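Epf (Streptococcus pyogenes, PDB 4ES8) acts as a cell-surface adhesin, attaching the streptococcus to cells through an N-terminal domain that contains a carbohydrate-binding module next to a fibronectin-like domain. Local coordinates at residues G30-S35 and S76-D81; I85-K90 and Y97-K102; I250-S255 and L291-K296. One frame throughout, in Å; residues are numbered along the deposited sequence. Where two conformers were deposited one is given.

Running from the N terminus, the chain makes its three contacts in series, each closed before the next opens. Contact 1 closes a loop of 40 residues and lays the segment 30-35 on strand 76-80. Contact 2 follows after a short connection: segment 85-90, on the strand next to 76-80 in one sheet, faces segment 97-102 of a second sheet, only six residues on. Contacts 1 and 2 touch, through the Ser76-Tyr97 hydroxyl pair, the backbone of Lys79 and Ala86, and Trp32 packed on Phe101. Contact 3 closes 35 residues within a separate four-stranded sheet, its centre about 49 Å from that of contact 1 and about 51 Å from that of contact 2.

Contact 1 (G30-S35 and S76-D81); sequences GTWEVS and SYIKID
Trp32 lies with its indole between Ile78 and Ile80, two isoleucines that alternate with Lys79 on strand 76-80. Its five-membered ring carries the CG2 methyl of Ile80 on one face, 3.5 Å from the ring centroid and 14° off the normal, a close CH-pi contact. On the opposite face CD1 of Ile78 sits over the six-membered ring, 3.8 Å from that centroid. The indole is thus gripped on both faces, while the backbone N of Lys79 meets its edge near the ring plane.

Ile80 adds a second branch to the contact. With CG1 anti to the backbone N (chi1 -161°), CD1 reaches back along the loop to 3.6 Å from Thr31 N, and CG2 stays over the indole. Gly30 passes close to the end of the strand, its CA 3.3 Å from Asp81 O, an approach that its lack of a side chain permits.

No direct hydrogen bond joins the segments. A water bridges them instead, accepting from Trp32 NE1 and from Ile80 N, each at 2.9 Å, so that the indole N-H and a strand amide share one oxygen. Within the loop, Thr31 OG1 accepts from Glu33 N at 3.1 Å in an ST turn that spans Trp32, and the carbonyl of Trp32 is bonded by Arg42 from strand 41-46.

Ile85 of the adjacent strand also touches both Trp32 and Ile80, which carries the apolar cluster on to the next strand of the sheet. The loop between strands 26-27 and 41-46 of one antiparallel sheet is thus packed through its tryptophan on strand 76-80 of the other, consistent with the edge of a beta-sandwich.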
ATOM      1  N   GLY A  30      15.354  10.219  -0.064  1.00  7.56           N
ATOM      2  CA  GLY A  30      16.207  10.753  -1.113  1.00  7.54           C
ATOM      3  C   GLY A  30      17.669  10.411  -0.937  1.00  9.98           C
ATOM      4  O   GLY A  30      18.542  11.283  -1.045  1.00 11.31           O
ATOM      5  N   THR A  31      17.954   9.120  -0.706  1.00  7.68           N
ATOM      6  CA  THR A  31      19.343   8.713  -0.533  1.00  8.41           C
ATOM      7  C   THR A  31      19.595   7.305  -1.053  1.00 10.49           C
ATOM      8  O   THR A  31      18.726   6.405  -0.941  1.00  8.94           O
ATOM      9  CB  THR A  31      19.771   8.817   0.983  1.00  9.88           C
ATOM     10  OG1 THR A  31      21.152   8.454   1.098  1.00 11.56           O
ATOM     11  CG2 THR A  31      18.930   7.928   1.921  1.00 11.09           C
ATOM     12  N   TRP A  32      20.837   7.107  -1.539  1.00  8.92           N
ATOM     13  CA  TRP A  32      21.346   5.797  -1.945  1.00  8.19           C
ATOM     14  C   TRP A  32      22.040   5.039  -0.779  1.00 12.00           C
ATOM     15  O   TRP A  32      22.337   3.853  -0.935  1.00  9.46           O
ATOM     16  CB  TRP A  32      22.344   5.894  -3.109  1.00  7.84           C
ATOM     17  CG  TRP A  32      21.827   6.570  -4.332  1.00  7.84           C
ATOM     18  CD1 TRP A  32      22.421   7.604  -4.996  1.00 10.56           C
ATOM     19  CD2 TRP A  32      20.696   6.174  -5.126  1.00  6.73           C
ATOM     20  NE1 TRP A  32      21.719   7.901  -6.143  1.00  8.74           N
ATOM     21  CE2 TRP A  32      20.642   7.049  -6.240  1.00  8.85           C
ATOM     22  CE3 TRP A  32      19.700   5.177  -4.994  1.00  7.45           C
ATOM     23  CZ2 TRP A  32      19.652   6.945  -7.231  1.00  7.66           C
ATOM     24  CZ3 TRP A  32      18.689   5.113  -5.951  1.00  7.85           C
ATOM     25  CH2 TRP A  32      18.662   5.998  -7.045  1.00  8.22           C
ATOM     26  N   GLU A  33      22.364   5.746   0.324  1.00 10.83           N
ATOM     27  CA  GLU A  33      23.050   5.144   1.477  1.00 10.19           C
ATOM     28  C   GLU A  33      22.233   3.935   1.931  1.00 12.66           C
ATOM     29  O   GLU A  33      21.118   4.076   2.419  1.00 10.79           O
ATOM     30  CB  GLU A  33      23.232   6.189   2.585  1.00 10.90           C
ATOM     31  CG  GLU A  33      24.162   5.651   3.666  1.00 14.65           C
ATOM     32  CD  GLU A  33      24.380   6.584   4.837  1.00 25.83           C
ATOM     33  OE1 GLU A  33      23.646   7.589   4.966  1.00 21.62           O
ATOM     34  OE2 GLU A  33      25.326   6.320   5.611  1.00 23.18           O
ATOM     35  N   VAL A  34      22.771   2.751   1.690  1.00 11.17           N
ATOM     36  CA  VAL A  34      22.040   1.491   1.810  1.00 11.41           C
ATOM     37  C   VAL A  34      21.374   1.321   3.194  1.00 15.16           C
ATOM     38  O   VAL A  34      20.191   0.999   3.239  1.00 14.92           O
ATOM     39  CB  VAL A  34      22.970   0.311   1.425  1.00 16.33           C
ATOM     40  CG1 VAL A  34      22.331  -1.039   1.685  1.00 17.18           C
ATOM     41  CG2 VAL A  34      23.404   0.416  -0.034  1.00 16.04           C
ATOM     42  N   SER A  35      22.114   1.578   4.292  1.00 12.41           N
ATOM     43  CA  SER A  35      21.654   1.425   5.681  0.50 12.49           C
ATOM     44  C   SER A  35      20.747   2.553   6.150  1.00 17.12           C
ATOM     45  O   SER A  35      20.108   2.434   7.207  1.00 16.79           O
ATOM     46  CB  SER A  35      22.859   1.363   6.621  0.50 13.17           C
ATOM     47  OG  SER A  35      23.488   2.630   6.754  0.50 12.94           O
ATOM     48  N   SER A  76      25.010   3.139 -17.145  1.00  8.91           N
ATOM     49  CA  SER A  76      23.921   3.938 -16.621  1.00  7.84           C
ATOM     50  C   SER A  76      24.435   4.769 -15.465  1.00 11.40           C
ATOM     51  O   SER A  76      25.420   4.392 -14.804  1.00 11.10           O
ATOM     52  CB  SER A  76      22.748   3.053 -16.184  1.00  9.25           C
ATOM     53  OG  SER A  76      23.198   1.971 -15.370  1.00  9.89           O
ATOM     54  N   TYR A  77      23.823   5.940 -15.267  1.00  6.83           N
ATOM     55  CA  TYR A  77      24.031   6.785 -14.105  1.00  6.43           C
ATOM     56  C   TYR A  77      22.691   6.937 -13.447  1.00  9.98           C
ATOM     57  O   TYR A  77      21.663   6.866 -14.130  1.00  9.24           O
ATOM     58  CB  TYR A  77      24.589   8.182 -14.500  1.00  7.17           C
ATOM     59  CG  TYR A  77      26.051   8.183 -14.901  1.00  8.38           C
ATOM     60  CD1 TYR A  77      26.487   7.503 -16.040  1.00 10.61           C
ATOM     61  CD2 TYR A  77      26.987   8.919 -14.182  1.00  9.76           C
ATOM     62  CE1 TYR A  77      27.838   7.508 -16.414  1.00 10.07           C
ATOM     63  CE2 TYR A  77      28.332   8.948 -14.557  1.00  9.95           C
ATOM     64  CZ  TYR A  77      28.750   8.242 -15.670  1.00 12.68           C
ATOM     65  OH  TYR A  77      30.091   8.253 -16.013  1.00 15.00           O
ATOM     66  N   ILE A  78      22.683   7.179 -12.140  1.00  7.60           N
ATOM     67  CA  ILE A  78      21.437   7.336 -11.380  1.00  6.57           C
ATOM     68  C   ILE A  78      21.536   8.577 -10.501  1.00 10.03           C
ATOM     69  O   ILE A  78      22.644   8.972 -10.108  1.00  9.98           O
ATOM     70  CB  ILE A  78      21.145   6.064 -10.562  1.00  8.33           C
ATOM     71  CG1 ILE A  78      22.290   5.745  -9.561  1.00  9.04           C
ATOM     72  CG2 ILE A  78      20.841   4.877 -11.536  1.00  8.25           C
ATOM     73  CD1 ILE A  78      21.989   4.493  -8.678  1.00  7.84           C
ATOM     74  N   LYS A  79      20.387   9.184 -10.173  1.00  6.97           N
ATOM     75  CA  LYS A  79      20.401  10.423  -9.381  1.00  6.53           C
ATOM     76  C   LYS A  79      19.183  10.484  -8.504  1.00  9.31           C
ATOM     77  O   LYS A  79      18.065  10.194  -8.962  1.00  8.62           O
ATOM     78  CB  LYS A  79      20.454  11.662 -10.302  1.00  9.00           C
ATOM     79  CG  LYS A  79      20.496  13.012  -9.582  1.00  9.83           C
ATOM     80  CD  LYS A  79      20.704  14.202 -10.573  1.00 11.50           C
ATOM     81  CE  LYS A  79      19.590  14.387 -11.595  1.00 13.91           C
ATOM     82  NZ  LYS A  79      18.293  14.790 -10.974  1.00 13.59           N
ATOM     83  N   ILE A  80      19.400  10.842  -7.235  1.00  6.94           N
ATOM     84  CA  ILE A  80      18.294  10.941  -6.297  1.00  6.36           C
ATOM     85  C   ILE A  80      18.414  12.223  -5.498  1.00 10.89           C
ATOM     86  O   ILE A  80      19.534  12.741  -5.257  1.00  9.87           O
ATOM     87  CB  ILE A  80      18.279   9.692  -5.361  1.00  9.09           C
ATOM     88  CG1 ILE A  80      16.922   9.479  -4.680  1.00  8.28           C
ATOM     89  CG2 ILE A  80      19.443   9.721  -4.331  1.00  9.83           C
ATOM     90  CD1 ILE A  80      16.824   8.064  -3.984  1.00  8.80           C
ATOM     91  N   ASP A  81      17.264  12.759  -5.138  1.00  7.80           N
ATOM     92  CA  ASP A  81      17.231  13.899  -4.235  1.00  8.01           C
ATOM     93  C   ASP A  81      15.943  13.808  -3.419  1.00 11.46           C
ATOM     94  O   ASP A  81      15.222  12.796  -3.486  1.00 11.85           O
ATOM     95  CB  ASP A  81      17.427  15.234  -4.965  1.00  9.37           C
ATOM     96  CG  ASP A  81      16.364  15.588  -5.960  1.00 11.81           C
ATOM     97  OD1 ASP A  81      15.207  15.117  -5.793  1.00 11.29           O
ATOM     98  OD2 ASP A  81      16.665  16.357  -6.893  1.00 17.57           O
TER
HETATM   99  O   HOH W   1      22.237  10.752  -6.630  1.00 10.33           O

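Contact 2 (I85-K90 and Y97-K102); sequences IAARYK and YSVAFK. With ACT (acetate ion), chain E.
Phe101 and Ile85 make the main apolar pair between these facing strands. CG1 of Ile85 stands over the centre of the phenyl ring, 3.8 Å from the centroid and 11° off its normal, in a CH-pi contact, and CD1 comes to 3.6 Å from Phe101 CG. With CG anti to its carbonyl carbon (chi1 -57°), Phe101 carries its ring across to the other strand, where CZ lies 3.3 Å from Ala86 O and also touches the methyl of Ala87. Small Ala87 and Val99 meet between the larger groups, CB to CG1 at 4.1 Å.

The aromatic pair follows: Tyr89 and Tyr97 cross obliquely, CE2 of the first 3.6 Å from CD2 of the second, with Tyr97 CD2 near the plane of the Tyr89 ring at its edge.

Of polar links, one hydrogen bond spans the gap. Val99 N donates to Tyr89 OH at 3.1 Å with an N-H...O angle of 148°, and the same hydroxyl is bonded to Ser192 OG of strand 186-194. A hydrogen bond between Tyr97 OH and Ser76 OG ties this second sheet to strand 76-80 as well.

The charged groups lie on the outward side: Arg88 NH1 and Lys90 NZ, the latter at 2.8 Å, both hold OXT of an acetate, probably from the crystallisation liquor. Arg88 NE is salt-bridged to Asp203, and Lys90 NZ to Asp201.

The strand axes run 8.2 Å apart at closest and nearly antiparallel, too far for backbone pairing; this is the face-to-face packing of two sheets, as in the beta-sandwich of carbohydrate-binding modules.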
ATOM      1  N   ILE A  85      13.813  10.790  -8.454  1.00  5.90           N
ATOM      2  CA  ILE A  85      14.732   9.686  -8.693  1.00  5.96           C
ATOM      3  C   ILE A  85      14.812   9.513 -10.206  1.00  8.32           C
ATOM      4  O   ILE A  85      13.788   9.629 -10.894  1.00  6.47           O
ATOM      5  CB  ILE A  85      14.272   8.428  -7.916  1.00  8.26           C
ATOM      6  CG1 ILE A  85      15.360   7.369  -7.881  1.00  8.14           C
ATOM      7  CG2 ILE A  85      12.905   7.859  -8.409  1.00  8.35           C
ATOM      8  CD1 ILE A  85      15.076   6.318  -6.816  1.00  8.13           C
ATOM      9  N   ALA A  86      16.033   9.375 -10.734  1.00  6.69           N
ATOM     10  CA  ALA A  86      16.213   9.383 -12.180  1.00  6.45           C
ATOM     11  C   ALA A  86      17.314   8.461 -12.650  1.00  8.57           C
ATOM     12  O   ALA A  86      18.264   8.189 -11.901  1.00  7.15           O
ATOM     13  CB  ALA A  86      16.551  10.811 -12.628  1.00  7.86           C
ATOM     14  N   ALA A  87      17.182   8.014 -13.919  1.00  6.82           N
ATOM     15  CA  ALA A  87      18.193   7.196 -14.589  1.00  6.44           C
ATOM     16  C   ALA A  87      18.646   7.874 -15.859  1.00 10.09           C
ATOM     17  O   ALA A  87      17.850   8.568 -16.515  1.00  8.35           O
ATOM     18  CB  ALA A  87      17.635   5.817 -14.920  1.00  7.54           C
ATOM     19  N   ARG A  88      19.916   7.660 -16.208  1.00  6.47           N
ATOM     20  CA  ARG A  88      20.531   8.170 -17.430  1.00  6.56           C
ATOM     21  C   ARG A  88      21.186   7.003 -18.120  1.00 10.94           C
ATOM     22  O   ARG A  88      21.969   6.283 -17.483  1.00 10.08           O
ATOM     23  CB  ARG A  88      21.559   9.271 -17.131  1.00  9.34           C
ATOM     24  CG  ARG A  88      22.458   9.595 -18.331  1.00 10.36           C
ATOM     25  CD  ARG A  88      23.295  10.843 -18.101  1.00  9.64           C
ATOM     26  NE  ARG A  88      22.449  12.023 -18.049  1.00 10.12           N
ATOM     27  CZ  ARG A  88      22.865  13.215 -17.641  1.00 15.03           C
ATOM     28  NH1 ARG A  88      24.146  13.412 -17.328  1.00 13.75           N
ATOM     29  NH2 ARG A  88      22.020  14.232 -17.584  1.00 11.24           N
ATOM     30  N   TYR A  89      20.851   6.784 -19.388  1.00  7.27           N
ATOM     31  CA  TYR A  89      21.476   5.727 -20.213  1.00  6.17           C
ATOM     32  C   TYR A  89      22.529   6.376 -21.122  1.00 11.41           C
ATOM     33  O   TYR A  89      22.232   7.361 -21.817  1.00  9.26           O
ATOM     34  CB  TYR A  89      20.434   4.982 -21.050  1.00  7.04           C
ATOM     35  CG  TYR A  89      19.410   4.259 -20.215  1.00  7.01           C
ATOM     36  CD1 TYR A  89      18.275   4.917 -19.741  1.00  8.65           C
ATOM     37  CD2 TYR A  89      19.592   2.925 -19.855  1.00  7.58           C
ATOM     38  CE1 TYR A  89      17.334   4.260 -18.948  1.00  7.66           C
ATOM     39  CE2 TYR A  89      18.653   2.256 -19.078  1.00  8.44           C
ATOM     40  CZ  TYR A  89      17.525   2.926 -18.629  1.00  9.83           C
ATOM     41  OH  TYR A  89      16.600   2.265 -17.862  1.00  8.43           O
ATOM     42  N   LYS A  90      23.766   5.879 -21.065  1.00  9.79           N
ATOM     43  CA  LYS A  90      24.866   6.429 -21.858  1.00  8.96           C
ATOM     44  C   LYS A  90      25.003   5.701 -23.177  1.00 11.30           C
ATOM     45  O   LYS A  90      24.526   4.583 -23.325  1.00 10.63           O
ATOM     46  CB  LYS A  90      26.202   6.333 -21.071  1.00 10.40           C
ATOM     47  CG  LYS A  90      26.153   6.936 -19.659  1.00 12.72           C
ATOM     48  CD  LYS A  90      26.074   8.457 -19.659  1.00 13.29           C
ATOM     49  CE  LYS A  90      27.375   9.102 -20.113  1.00 13.73           C
ATOM     50  NZ  LYS A  90      27.289  10.601 -20.094  1.00 15.14           N
ATOM     51  N   TYR A  97      18.712  -2.992 -22.256  1.00  7.29           N
ATOM     52  CA  TYR A  97      19.222  -2.819 -20.899  1.00  6.21           C
ATOM     53  C   TYR A  97      18.190  -2.070 -20.084  1.00  9.19           C
ATOM     54  O   TYR A  97      17.566  -1.140 -20.602  1.00  8.74           O
ATOM     55  CB  TYR A  97      20.536  -2.046 -20.969  1.00  7.53           C
ATOM     56  CG  TYR A  97      21.152  -1.702 -19.637  1.00  8.47           C
ATOM     57  CD1 TYR A  97      21.864  -2.650 -18.912  1.00  9.34           C
ATOM     58  CD2 TYR A  97      21.113  -0.398 -19.144  1.00  9.06           C
ATOM     59  CE1 TYR A  97      22.487  -2.321 -17.710  1.00 10.12           C
ATOM     60  CE2 TYR A  97      21.692  -0.069 -17.925  1.00  9.29           C
ATOM     61  CZ  TYR A  97      22.389  -1.033 -17.215  1.00 12.60           C
ATOM     62  OH  TYR A  97      23.016  -0.718 -16.034  1.00  8.94           O
ATOM     63  N   SER A  98      18.025  -2.453 -18.816  1.00  6.52           N
ATOM     64  CA  SER A  98      17.033  -1.802 -17.985  1.00  5.66           C
ATOM     65  C   SER A  98      17.565  -1.428 -16.617  1.00  7.15           C
ATOM     66  O   SER A  98      18.279  -2.227 -16.004  1.00  7.89           O
ATOM     67  CB  SER A  98      15.813  -2.711 -17.810  1.00  6.51           C
ATOM     68  OG  SER A  98      14.914  -2.221 -16.826  1.00  6.46           O
ATOM     69  N   VAL A  99      17.168  -0.236 -16.132  1.00  6.09           N
ATOM     70  CA  VAL A  99      17.445   0.214 -14.757  1.00  6.44           C
ATOM     71  C   VAL A  99      16.096   0.272 -14.028  1.00  9.20           C
ATOM     72  O   VAL A  99      15.113   0.767 -14.586  1.00  9.07           O
ATOM     73  CB  VAL A  99      18.165   1.588 -14.722  1.00  9.26           C
ATOM     74  CG1 VAL A  99      18.246   2.140 -13.299  1.00  9.48           C
ATOM     75  CG2 VAL A  99      19.553   1.490 -15.345  1.00  9.43           C
ATOM     76  N   ALA A 100      16.049  -0.204 -12.779  1.00  6.59           N
ATOM     77  CA  ALA A 100      14.828  -0.125 -11.984  1.00  6.69           C
ATOM     78  C   ALA A 100      15.152   0.436 -10.632  1.00  7.96           C
ATOM     79  O   ALA A 100      16.208   0.116 -10.062  1.00  8.33           O
ATOM     80  CB  ALA A 100      14.191  -1.491 -11.836  1.00  7.90           C
ATOM     81  N   PHE A 101      14.224   1.221 -10.094  1.00  4.39           N
ATOM     82  CA  PHE A 101      14.319   1.717  -8.728  1.00  3.47           C
ATOM     83  C   PHE A 101      13.227   1.113  -7.861  1.00  6.97           C
ATOM     84  O   PHE A 101      12.126   0.833  -8.344  1.00  6.80           O
ATOM     85  CB  PHE A 101      14.173   3.246  -8.700  1.00  4.66           C
ATOM     86  CG  PHE A 101      15.206   3.934  -9.561  1.00  6.14           C
ATOM     87  CD1 PHE A 101      16.559   3.839  -9.263  1.00  8.48           C
ATOM     88  CD2 PHE A 101      14.820   4.704 -10.655  1.00  7.26           C
ATOM     89  CE1 PHE A 101      17.514   4.462 -10.067  1.00  8.47           C
ATOM     90  CE2 PHE A 101      15.771   5.332 -11.448  1.00  9.17           C
ATOM     91  CZ  PHE A 101      17.115   5.227 -11.141  1.00  7.75           C
ATOM     92  N   LYS A 102      13.503   0.945  -6.566  1.00  5.36           N
ATOM     93  CA  LYS A 102      12.468   0.568  -5.621  1.00  4.80           C
ATOM     94  C   LYS A 102      12.355   1.681  -4.613  1.00  7.79           C
ATOM     95  O   LYS A 102      13.341   2.008  -3.929  1.00  8.01           O
ATOM     96  CB  LYS A 102      12.764  -0.782  -4.925  1.00  7.99           C
ATOM     97  CG  LYS A 102      12.371  -1.972  -5.785  1.00  7.18           C
ATOM     98  CD  LYS A 102      12.517  -3.289  -4.998  1.00  8.00           C
ATOM     99  CE  LYS A 102      11.720  -4.387  -5.631  1.00  8.74           C
ATOM    100  NZ  LYS A 102      11.691  -5.617  -4.760  1.00  7.84           N
TER
HETATM  101  C   ACT E 503      27.532  11.973 -16.744  1.00 26.59           C
HETATM  102  O   ACT E 503      28.723  11.629 -16.907  1.00 27.59           O
HETATM  103  OXT ACT E 503      26.700  11.875 -17.677  1.00 23.21           O
HETATM  104  CH3 ACT E 503      27.174  12.649 -15.430  1.00 26.30           C

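Contact 3 (I250-S255 and L291-K296); sequences ISLFNS and LKVSIK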
ATOM      1  N   ILE A 250     -15.128  -0.052  15.449  1.00 10.28           N
ATOM      2  CA  ILE A 250     -16.579  -0.248  15.564  1.00 10.44           C
ATOM      3  C   ILE A 250     -17.130   0.557  16.745  1.00 14.73           C
ATOM      4  O   ILE A 250     -16.697   0.327  17.873  1.00 14.08           O
ATOM      5  CB  ILE A 250     -16.933  -1.750  15.738  1.00 12.92           C
ATOM      6  CG1 ILE A 250     -16.368  -2.612  14.577  1.00 13.56           C
ATOM      7  CG2 ILE A 250     -18.460  -1.918  15.874  1.00 15.76           C
ATOM      8  CD1 ILE A 250     -16.386  -4.101  14.880  1.00 15.94           C
ATOM      9  N   SER A 251     -18.106   1.439  16.496  1.00 11.87           N
ATOM     10  CA  SER A 251     -18.787   2.183  17.563  1.00 11.47           C
ATOM     11  C   SER A 251     -20.215   1.675  17.662  1.00 13.56           C
ATOM     12  O   SER A 251     -20.895   1.574  16.636  1.00 13.31           O
ATOM     13  CB  SER A 251     -18.763   3.678  17.277  1.00 14.86           C
ATOM     14  OG  SER A 251     -17.424   4.143  17.327  1.00 16.74           O
ATOM     15  N   LEU A 252     -20.642   1.284  18.875  1.00 11.11           N
ATOM     16  CA  LEU A 252     -22.001   0.757  19.116  1.00 11.48           C
ATOM     17  C   LEU A 252     -22.766   1.752  19.956  1.00 13.22           C
ATOM     18  O   LEU A 252     -22.252   2.194  20.981  1.00 11.77           O
ATOM     19  CB  LEU A 252     -21.904  -0.590  19.842  1.00 11.39           C
ATOM     20  CG  LEU A 252     -23.227  -1.231  20.273  1.00 15.46           C
ATOM     21  CD1 LEU A 252     -24.009  -1.724  19.054  1.00 14.53           C
ATOM     22  CD2 LEU A 252     -22.962  -2.428  21.210  1.00 14.82           C
ATOM     23  N   PHE A 253     -23.977   2.117  19.515  1.00 11.27           N
ATOM     24  CA  PHE A 253     -24.800   3.120  20.218  1.00 10.48           C
ATOM     25  C   PHE A 253     -26.161   2.571  20.523  1.00 12.70           C
ATOM     26  O   PHE A 253     -26.652   1.715  19.783  1.00 13.04           O
ATOM     27  CB  PHE A 253     -25.015   4.354  19.325  1.00 12.42           C
ATOM     28  CG  PHE A 253     -23.789   5.038  18.783  1.00 13.76           C
ATOM     29  CD1 PHE A 253     -23.122   4.526  17.669  1.00 15.93           C
ATOM     30  CD2 PHE A 253     -23.363   6.250  19.313  1.00 15.81           C
ATOM     31  CE1 PHE A 253     -22.007   5.181  17.147  1.00 17.79           C
ATOM     32  CE2 PHE A 253     -22.252   6.913  18.786  1.00 19.45           C
ATOM     33  CZ  PHE A 253     -21.577   6.369  17.714  1.00 17.86           C
ATOM     34  N   ASN A 254     -26.814   3.110  21.559  1.00 11.65           N
ATOM     35  CA  ASN A 254     -28.192   2.695  21.838  1.00 11.16           C
ATOM     36  C   ASN A 254     -29.153   3.515  20.958  1.00 13.58           C
ATOM     37  O   ASN A 254     -28.704   4.376  20.188  1.00 13.37           O
ATOM     38  CB  ASN A 254     -28.535   2.803  23.338  1.00 12.08           C
ATOM     39  CG  ASN A 254     -28.533   4.206  23.904  1.00 16.07           C
ATOM     40  OD1 ASN A 254     -28.572   5.206  23.191  1.00 14.00           O
ATOM     41  ND2 ASN A 254     -28.509   4.307  25.233  1.00 17.59           N
ATOM     42  N   SER A 255     -30.471   3.271  21.075  1.00 11.47           N
ATOM     43  CA  SER A 255     -31.451   3.969  20.203  1.00 11.11           C
ATOM     44  C   SER A 255     -31.533   5.475  20.471  1.00 15.77           C
ATOM     45  O   SER A 255     -32.034   6.208  19.616  1.00 15.37           O
ATOM     46  CB  SER A 255     -32.832   3.338  20.331  1.00 13.71           C
ATOM     47  OG  SER A 255     -33.297   3.448  21.669  1.00 14.97           O
ATOM     48  N   LEU A 291     -30.315  -0.677  17.962  1.00 13.18           N
ATOM     49  CA  LEU A 291     -28.958  -0.227  18.241  1.00 11.47           C
ATOM     50  C   LEU A 291     -28.318   0.213  16.937  1.00 13.36           C
ATOM     51  O   LEU A 291     -28.697  -0.279  15.873  1.00 13.16           O
ATOM     52  CB  LEU A 291     -28.116  -1.337  18.891  1.00 11.35           C
ATOM     53  CG  LEU A 291     -28.701  -1.979  20.172  1.00 14.23           C
ATOM     54  CD1 LEU A 291     -27.789  -3.082  20.689  1.00 14.81           C
ATOM     55  CD2 LEU A 291     -28.925  -0.928  21.286  1.00 16.01           C
ATOM     56  N   LYS A 292     -27.338   1.118  17.017  1.00  9.79           N
ATOM     57  CA  LYS A 292     -26.652   1.630  15.835  1.00 10.03           C
ATOM     58  C   LYS A 292     -25.193   1.239  15.862  1.00 12.02           C
ATOM     59  O   LYS A 292     -24.538   1.297  16.919  1.00 12.46           O
ATOM     60  CB  LYS A 292     -26.776   3.162  15.770  1.00 11.57           C
ATOM     61  CG  LYS A 292     -26.101   3.811  14.555  1.00  9.72           C
ATOM     62  CD  LYS A 292     -26.365   5.320  14.470  1.00 15.25           C
ATOM     63  CE  LYS A 292     -25.712   6.127  15.579  1.00 20.00           C
ATOM     64  NZ  LYS A 292     -25.883   7.590  15.345  1.00 24.90           N
ATOM     65  N   VAL A 293     -24.677   0.872  14.687  1.00 10.13           N
ATOM     66  CA  VAL A 293     -23.263   0.556  14.512  1.00 10.49           C
ATOM     67  C   VAL A 293     -22.698   1.490  13.443  1.00 11.38           C
ATOM     68  O   VAL A 293     -23.269   1.588  12.356  1.00 11.19           O
ATOM     69  CB  VAL A 293     -23.034  -0.928  14.142  1.00 13.26           C
ATOM     70  CG1 VAL A 293     -21.573  -1.176  13.771  1.00 13.94           C
ATOM     71  CG2 VAL A 293     -23.458  -1.851  15.289  1.00 13.46           C
ATOM     72  N   SER A 294     -21.568   2.139  13.752  1.00 10.17           N
ATOM     73  CA  SER A 294     -20.814   2.971  12.806  1.00  9.85           C
ATOM     74  C   SER A 294     -19.393   2.422  12.747  1.00 12.66           C
ATOM     75  O   SER A 294     -18.806   2.178  13.794  1.00 11.60           O
ATOM     76  CB  SER A 294     -20.823   4.432  13.234  1.00 12.35           C
ATOM     77  OG  SER A 294     -20.023   5.197  12.344  1.00 16.82           O
ATOM     78  N   ILE A 295     -18.843   2.212  11.528  1.00  8.38           N
ATOM     79  CA  ILE A 295     -17.506   1.631  11.408  1.00  8.69           C
ATOM     80  C   ILE A 295     -16.588   2.630  10.717  1.00 11.37           C
ATOM     81  O   ILE A 295     -16.876   3.074   9.598  1.00 12.44           O
ATOM     82  CB  ILE A 295     -17.564   0.276  10.661  1.00 11.21           C
ATOM     83  CG1 ILE A 295     -18.534  -0.722  11.383  1.00 10.78           C
ATOM     84  CG2 ILE A 295     -16.165  -0.353  10.526  1.00 12.45           C
ATOM     85  CD1 ILE A 295     -18.802  -2.046  10.676  1.00 13.22           C
ATOM     86  N   LYS A 296     -15.465   2.953  11.372  1.00  9.51           N
ATOM     87  CA  LYS A 296     -14.495   3.884  10.804  1.00  8.98           C
ATOM     88  C   LYS A 296     -13.240   3.121  10.471  1.00 10.79           C
ATOM     89  O   LYS A 296     -12.720   2.428  11.336  1.00 10.51           O
ATOM     90  CB  LYS A 296     -14.176   5.001  11.811  1.00 12.23           C
ATOM     91  CG  LYS A 296     -13.125   6.007  11.291  1.00 21.89           C
ATOM     92  CD  LYS A 296     -12.762   7.006  12.394  1.00 28.81           C
ATOM     93  CE  LYS A 296     -11.733   8.013  11.961  1.00 35.19           C
ATOM     94  NZ  LYS A 296     -11.043   8.612  13.138  1.00 43.77           N
TER
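Ile250 and Val293 meet on the buried side of this strand pair, CG2 to CG1 at 3.8 Å, and Leu252 places CD1 at the same distance from Val293 CG2, so the valine is held between two larger neighbours. Leu291 extends the row, its CB touching Leu252 CD1, and Ile295 adds a looser contact with Ile250. Leu236 of strand 231-237, outside this sheet, packs on Ile250 and Ile295, while Phe309 of the adjoining strand 307-310 flanks Leu252, Leu291 and Val293.

Between the layers run the backbones, antiparallel in register: Ser251 with Ser294 and Phe253 with Lys292 are hydrogen-bonded pairs, from Phe253 N to Lys292 O at 2.8 Å up to Ser294 N to Ser251 O at 3.0 Å. Such a sheet, one face in the core and the other outward, suits a fibronectin-like beta-sandwich.

On the opposite face Lys292 lies over the Phe253 ring. A turn of the chain at the CG-CD bond (chi3 68°) brings CE over the ring, 4.0 Å from its centroid, and NZ stands 4.7 Å from it, 8° off the normal, a cation-pi contact. Ser294 CB approaches the ring edge. Past the strand end, Asn254 ND2 bonds Glu258, and Ser255 OG bonds Glu289.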